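Local coordinates for protein Serpin48 (Tenebrio molitor, PDB 3OZQ) that acts as a highly specific serpin, inhibiting the serine protease SPE in the innate immunity of this beetle, at residues P20-E25 with F34-F39; S245-I250 with P355-I360. All blocks are in the same frame, centred on the assembly; numbering follows the deposited sequence.

Interactions 1 and 2 illustrate how the serpin B sheet is buried beneath helices. Both are buried and wholly apolar across their segments, with interaction 1 nearer the middle of the chain and the larger of the two. In interaction 1, helix 10-29 meets strand 34-36 and the start of helix 38-50 through an aromatic pair and close aliphatic contacts. Interaction 2 is sparser: helix 243-248 and I250, just beyond it, gather round one isoleucine of strand 356-362. Polar chemistry appears between the contacts, where the OH of Y23 hydrogen-bonds to OE2 of E247 and NZ of K24 to its backbone O, tying 20-25 to 245-250.

Interaction 1. Residues P20-E25 with F34-F39; sequences PSVYKE and FLVSPF
Y23 and F34 meet as a T-shaped, edge-to-face pair in which F34 supplies the edge and Y23 the face. The ring centroids lie 4.9 Å apart with planes at 59°, so the pair is tilted from a strict perpendicular. F34 drives a single corner into its partner: its CZ stands 3.6 Å above the Y23 ring plane, over the ring centre, and is nearly equidistant from all six ring carbons of the tyrosine. The CA–CB bond of Y23 runs along the flank of the helix; with CG anti to the backbone N (chi1 -179°) and chi2 at 114°, the ring swings nearer the strand and lays a face across the F34 edge.

One residue earlier, V22 points directly across the gap and meets two partners. Its CG1 lies between V36 CG2 and P38 CG, at 3.8 Å from each. The P38 ring crosses the valine at a slant, with P38 CG 3.7 Å from V22 CB, and P38 CB lies 3.9 Å from V22 CG2. The branched valine is thus held at its root as well as at both tips, and the helix approaches closely here, V22 and P38 having CA atoms 6.3 Å apart.

The chain changes character between these contacts, from the extended 34-36 to a helix N-capped by S37, whose OG bonds to S40 N. In the serpin fold, strand 34-36 pairs antiparallel with strand 365-372 of the B sheet and helix 10-29 packs over it, while F279 of helix 279-286 touches both V22 and V36.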
loop_
_atom_site.group_PDB
_atom_site.type_symbol
_atom_site.label_atom_id
_atom_site.label_comp_id
_atom_site.label_asym_id
_atom_site.label_seq_id
_atom_site.Cartn_x
_atom_site.Cartn_y
_atom_site.Cartn_z
ATOM N N PRO A 20 0.872 -10.466 0.846
ATOM C CA PRO A 20 0.666 -11.180 2.110
ATOM C C PRO A 20 1.935 -11.293 2.931
ATOM O O PRO A 20 1.840 -11.288 4.155
ATOM C CB PRO A 20 0.201 -12.574 1.666
ATOM C CG PRO A 20 0.591 -12.687 0.227
ATOM C CD PRO A 20 0.511 -11.296 -0.318
ATOM N N SER A 21 3.092 -11.402 2.277
ATOM C CA SER A 21 4.353 -11.459 2.998
ATOM C C SER A 21 4.562 -10.145 3.737
ATOM O O SER A 21 4.968 -10.137 4.887
ATOM C CB SER A 21 5.527 -11.727 2.046
ATOM O OG SER A 21 5.371 -12.965 1.364
ATOM N N VAL A 22 4.274 -9.034 3.067
ATOM C CA VAL A 22 4.376 -7.728 3.707
ATOM C C VAL A 22 3.389 -7.580 4.863
ATOM O O VAL A 22 3.770 -7.155 5.958
ATOM C CB VAL A 22 4.233 -6.581 2.691
ATOM C CG1 VAL A 22 4.128 -5.241 3.409
ATOM C CG2 VAL A 22 5.452 -6.560 1.760
ATOM N N TYR A 23 2.127 -7.956 4.626
ATOM C CA TYR A 23 1.090 -7.861 5.645
ATOM C C TYR A 23 1.548 -8.592 6.909
ATOM O O TYR A 23 1.466 -8.052 8.014
ATOM C CB TYR A 23 -0.245 -8.419 5.096
ATOM C CG TYR A 23 -1.437 -8.376 6.021
ATOM C CD1 TYR A 23 -2.537 -7.569 5.736
ATOM C CD2 TYR A 23 -1.480 -9.159 7.165
ATOM C CE1 TYR A 23 -3.651 -7.546 6.577
ATOM C CE2 TYR A 23 -2.579 -9.144 8.006
ATOM C CZ TYR A 23 -3.660 -8.334 7.711
ATOM O OH TYR A 23 -4.738 -8.328 8.562
ATOM N N LYS A 24 2.051 -9.814 6.740
ATOM C CA LYS A 24 2.461 -10.646 7.876
ATOM C C LYS A 24 3.531 -9.965 8.707
ATOM O O LYS A 24 3.540 -10.057 9.929
ATOM C CB LYS A 24 2.973 -12.013 7.399
ATOM C CG LYS A 24 3.150 -13.032 8.520
ATOM C CD LYS A 24 3.353 -14.456 7.979
ATOM C CE LYS A 24 2.030 -15.117 7.556
ATOM N NZ LYS A 24 1.266 -15.775 8.678
ATOM N N GLU A 25 4.443 -9.277 8.035
ATOM C CA GLU A 25 5.485 -8.540 8.731
ATOM C C GLU A 25 4.924 -7.314 9.445
ATOM O O GLU A 25 5.205 -7.093 10.621
ATOM C CB GLU A 25 6.573 -8.122 7.744
ATOM C CG GLU A 25 7.958 -8.481 8.194
ATOM C CD GLU A 25 8.029 -9.873 8.788
ATOM O OE1 GLU A 25 7.666 -10.841 8.092
ATOM O OE2 GLU A 25 8.452 -9.995 9.957
ATOM N N PHE A 34 -4.261 -1.065 10.414
ATOM C CA PHE A 34 -3.190 -0.558 9.585
ATOM C C PHE A 34 -3.534 -0.589 8.089
ATOM O O PHE A 34 -4.505 -1.246 7.649
ATOM C CB PHE A 34 -1.824 -1.234 9.892
ATOM C CG PHE A 34 -1.714 -2.661 9.412
ATOM C CD1 PHE A 34 -1.399 -2.941 8.091
ATOM C CD2 PHE A 34 -1.927 -3.714 10.277
ATOM C CE1 PHE A 34 -1.289 -4.263 7.643
ATOM C CE2 PHE A 34 -1.828 -5.023 9.840
ATOM C CZ PHE A 34 -1.512 -5.296 8.514
ATOM N N LEU A 35 -2.723 0.156 7.339
ATOM C CA LEU A 35 -2.808 0.245 5.886
ATOM C C LEU A 35 -1.379 0.208 5.355
ATOM O O LEU A 35 -0.497 0.864 5.906
ATOM C CB LEU A 35 -3.491 1.555 5.470
ATOM C CG LEU A 35 -3.578 1.877 3.975
ATOM C CD1 LEU A 35 -4.494 0.877 3.273
ATOM C CD2 LEU A 35 -4.094 3.290 3.747
ATOM N N VAL A 36 -1.149 -0.590 4.310
ATOM C CA VAL A 36 0.156 -0.696 3.684
ATOM C C VAL A 36 0.030 -0.871 2.166
ATOM O O VAL A 36 -0.954 -1.434 1.681
ATOM C CB VAL A 36 1.003 -1.849 4.298
ATOM C CG1 VAL A 36 0.289 -3.223 4.139
ATOM C CG2 VAL A 36 2.452 -1.859 3.723
ATOM N N SER A 37 1.007 -0.344 1.427
ATOM C CA SER A 37 1.085 -0.570 -0.009
ATOM C C SER A 37 2.346 -1.348 -0.355
ATOM O O SER A 37 3.404 -0.761 -0.609
ATOM C CB SER A 37 1.083 0.735 -0.786
ATOM O OG SER A 37 1.115 0.447 -2.179
ATOM N N PRO A 38 2.245 -2.682 -0.353
ATOM C CA PRO A 38 3.407 -3.460 -0.808
ATOM C C PRO A 38 3.804 -3.084 -2.238
ATOM O O PRO A 38 5.004 -2.980 -2.561
ATOM C CB PRO A 38 2.916 -4.903 -0.706
ATOM C CG PRO A 38 1.844 -4.845 0.391
ATOM C CD PRO A 38 1.151 -3.534 0.142
ATOM N N PHE A 39 2.811 -2.843 -3.085
ATOM C CA PHE A 39 3.089 -2.448 -4.468
ATOM C C PHE A 39 3.982 -1.212 -4.544
ATOM O O PHE A 39 5.033 -1.230 -5.187
ATOM C CB PHE A 39 1.792 -2.163 -5.227
ATOM C CG PHE A 39 1.994 -1.301 -6.440
ATOM C CD1 PHE A 39 1.752 0.062 -6.387
ATOM C CD2 PHE A 39 2.458 -1.852 -7.624
ATOM C CE1 PHE A 39 1.968 0.861 -7.494
ATOM C CE2 PHE A 39 2.661 -1.062 -8.734
ATOM C CZ PHE A 39 2.409 0.296 -8.670
#

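Interaction 2. Residues S245-I250 with P355-I360; sequences SLESKI and PFIFYI
I357 reaches from strand 356-362 into a group of side chains formed by L246, E247 and I250. Its CB leaves the backbone toward the helical segment, and there the side chain forks. The CG2 branch passes to the tyrosine of helix 10-29, lying 4.3 Å from Y23 CE1. The longer branch starts at CG1, beside the backbone N, and comes within 3.4 Å of Y23 OH. With chi2 at 174° it then runs out fully extended, which delivers CD1 to the helical segment. This one methyl makes the whole direct contact: I250 CD1 approaches it at 3.7 Å, the two isoleucines crossing obliquely with their ends together, whereas L246 CB at 4.3 Å and E247 CG at 4.4 Å pack more loosely around it.

The arrangement belongs to the serpin B sheet, in which strand 356-362 lies between strands 231-237 and 365-372, antiparallel to each. The short helices 243-248 and 250-254 cover it on the side from which I357 projects, next to helix 10-29, and L243 adds a further apolar contact to I357.

E247 brings only its aliphatic stem to the isoleucine. Its carboxylate continues past the methyl, where OE2, besides its bond to Y23, forms a salt bridge with R371 NH1, which would help offset the charge of the buried carboxylate beside the apolar cluster. Within the same segment K249 folds back and its NZ donates to S245 O at 3.1 Å, tilted 32° from the carbonyl plane.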
loop_
_atom_site.group_PDB
_atom_site.type_symbol
_atom_site.label_atom_id
_atom_site.label_comp_id
_atom_site.label_asym_id
_atom_site.label_seq_id
_atom_site.Cartn_x
_atom_site.Cartn_y
_atom_site.Cartn_z
ATOM N N SER A 245 -7.243 -16.093 12.897
ATOM C CA SER A 245 -7.321 -17.300 12.088
ATOM C C SER A 245 -7.009 -16.980 10.636
ATOM O O SER A 245 -6.250 -17.695 9.983
ATOM C CB SER A 245 -8.719 -17.926 12.184
ATOM O OG SER A 245 -9.228 -17.853 13.509
ATOM N N LEU A 246 -7.610 -15.910 10.128
ATOM C CA LEU A 246 -7.408 -15.518 8.736
ATOM C C LEU A 246 -5.974 -15.088 8.514
ATOM O O LEU A 246 -5.445 -15.209 7.412
ATOM C CB LEU A 246 -8.338 -14.369 8.350
ATOM C CG LEU A 246 -9.838 -14.635 8.281
ATOM C CD1 LEU A 246 -10.574 -13.334 7.992
ATOM C CD2 LEU A 246 -10.153 -15.682 7.211
ATOM N N GLU A 247 -5.352 -14.583 9.573
ATOM C CA GLU A 247 -3.996 -14.066 9.488
ATOM C C GLU A 247 -2.972 -15.182 9.627
ATOM O O GLU A 247 -1.846 -15.067 9.153
ATOM C CB GLU A 247 -3.783 -12.975 10.532
ATOM C CG GLU A 247 -4.699 -11.789 10.303
ATOM C CD GLU A 247 -4.526 -10.690 11.327
ATOM O OE1 GLU A 247 -4.201 -10.986 12.497
ATOM O OE2 GLU A 247 -4.724 -9.514 10.950
ATOM N N SER A 248 -3.373 -16.272 10.263
ATOM C CA SER A 248 -2.520 -17.446 10.320
ATOM C C SER A 248 -2.526 -18.099 8.948
ATOM O O SER A 248 -1.600 -18.838 8.596
ATOM C CB SER A 248 -2.997 -18.417 11.396
ATOM O OG SER A 248 -2.833 -17.852 12.688
ATOM N N LYS A 249 -3.562 -17.795 8.170
ATOM C CA LYS A 249 -3.661 -18.252 6.782
ATOM C C LYS A 249 -3.679 -17.074 5.800
ATOM O O LYS A 249 -4.390 -17.103 4.788
ATOM C CB LYS A 249 -4.921 -19.103 6.591
ATOM C CG LYS A 249 -5.052 -20.236 7.593
ATOM C CD LYS A 249 -6.477 -20.751 7.687
ATOM C CE LYS A 249 -6.661 -21.564 8.965
ATOM N NZ LYS A 249 -6.212 -20.791 10.166
ATOM N N ILE A 250 -2.873 -16.053 6.093
ATOM C CA ILE A 250 -2.906 -14.792 5.354
ATOM C C ILE A 250 -2.739 -14.948 3.845
ATOM O O ILE A 250 -3.276 -14.165 3.056
ATOM C CB ILE A 250 -1.835 -13.815 5.873
ATOM C CG1 ILE A 250 -2.133 -12.406 5.364
ATOM C CG2 ILE A 250 -0.437 -14.283 5.475
ATOM C CD1 ILE A 250 -3.527 -11.922 5.727
ATOM N N PRO A 355 -14.015 -7.301 13.161
ATOM C CA PRO A 355 -12.731 -7.031 12.486
ATOM C C PRO A 355 -12.548 -7.764 11.156
ATOM O O PRO A 355 -12.933 -8.925 11.021
ATOM C CB PRO A 355 -11.702 -7.501 13.506
ATOM C CG PRO A 355 -12.365 -7.261 14.816
ATOM C CD PRO A 355 -13.814 -7.627 14.585
ATOM N N PHE A 356 -11.964 -7.072 10.184
ATOM C CA PHE A 356 -11.856 -7.585 8.825
ATOM C C PHE A 356 -10.563 -7.135 8.139
ATOM O O PHE A 356 -9.954 -6.154 8.540
ATOM C CB PHE A 356 -13.042 -7.117 7.996
ATOM C CG PHE A 356 -13.188 -5.622 7.918
ATOM C CD1 PHE A 356 -12.728 -4.923 6.819
ATOM C CD2 PHE A 356 -13.803 -4.916 8.936
ATOM C CE1 PHE A 356 -12.875 -3.548 6.740
ATOM C CE2 PHE A 356 -13.953 -3.539 8.861
ATOM C CZ PHE A 356 -13.487 -2.855 7.768
ATOM N N ILE A 357 -10.180 -7.866 7.095
ATOM C CA ILE A 357 -9.090 -7.487 6.210
ATOM C C ILE A 357 -9.723 -6.849 4.976
ATOM O O ILE A 357 -10.826 -7.217 4.590
ATOM C CB ILE A 357 -8.292 -8.744 5.795
ATOM C CG1 ILE A 357 -7.563 -9.342 6.999
ATOM C CG2 ILE A 357 -7.336 -8.458 4.637
ATOM C CD1 ILE A 357 -6.869 -10.665 6.686
ATOM N N PHE A 358 -9.038 -5.888 4.365
ATOM C CA PHE A 358 -9.492 -5.307 3.108
ATOM C C PHE A 358 -8.305 -5.081 2.184
ATOM O O PHE A 358 -7.157 -5.023 2.627
ATOM C CB PHE A 358 -10.183 -3.969 3.334
ATOM C CG PHE A 358 -9.278 -2.929 3.900
ATOM C CD1 PHE A 358 -8.461 -2.169 3.073
ATOM C CD2 PHE A 358 -9.202 -2.736 5.268
ATOM C CE1 PHE A 358 -7.606 -1.211 3.602
ATOM C CE2 PHE A 358 -8.359 -1.785 5.795
ATOM C CZ PHE A 358 -7.544 -1.027 4.961
ATOM N N TYR A 359 -8.586 -4.943 0.895
ATOM C CA TYR A 359 -7.536 -4.603 -0.044
ATOM C C TYR A 359 -8.100 -3.973 -1.297
ATOM O O TYR A 359 -9.201 -4.304 -1.732
ATOM C CB TYR A 359 -6.623 -5.804 -0.361
ATOM C CG TYR A 359 -7.276 -6.990 -1.062
ATOM C CD1 TYR A 359 -7.644 -8.126 -0.347
ATOM C CD2 TYR A 359 -7.467 -6.992 -2.441
ATOM C CE1 TYR A 359 -8.217 -9.221 -0.979
ATOM C CE2 TYR A 359 -8.051 -8.088 -3.086
ATOM C CZ TYR A 359 -8.416 -9.194 -2.342
ATOM O OH TYR A 359 -8.979 -10.285 -2.958
ATOM N N ILE A 360 -7.338 -3.040 -1.856
ATOM C CA ILE A 360 -7.740 -2.341 -3.060
ATOM C C ILE A 360 -6.978 -2.947 -4.241
ATOM O O ILE A 360 -5.748 -3.089 -4.185
ATOM C CB ILE A 360 -7.420 -0.838 -2.953
ATOM C CG1 ILE A 360 -8.339 -0.161 -1.923
ATOM C CG2 ILE A 360 -7.590 -0.149 -4.291
ATOM C CD1 ILE A 360 -8.179 1.317 -1.900
#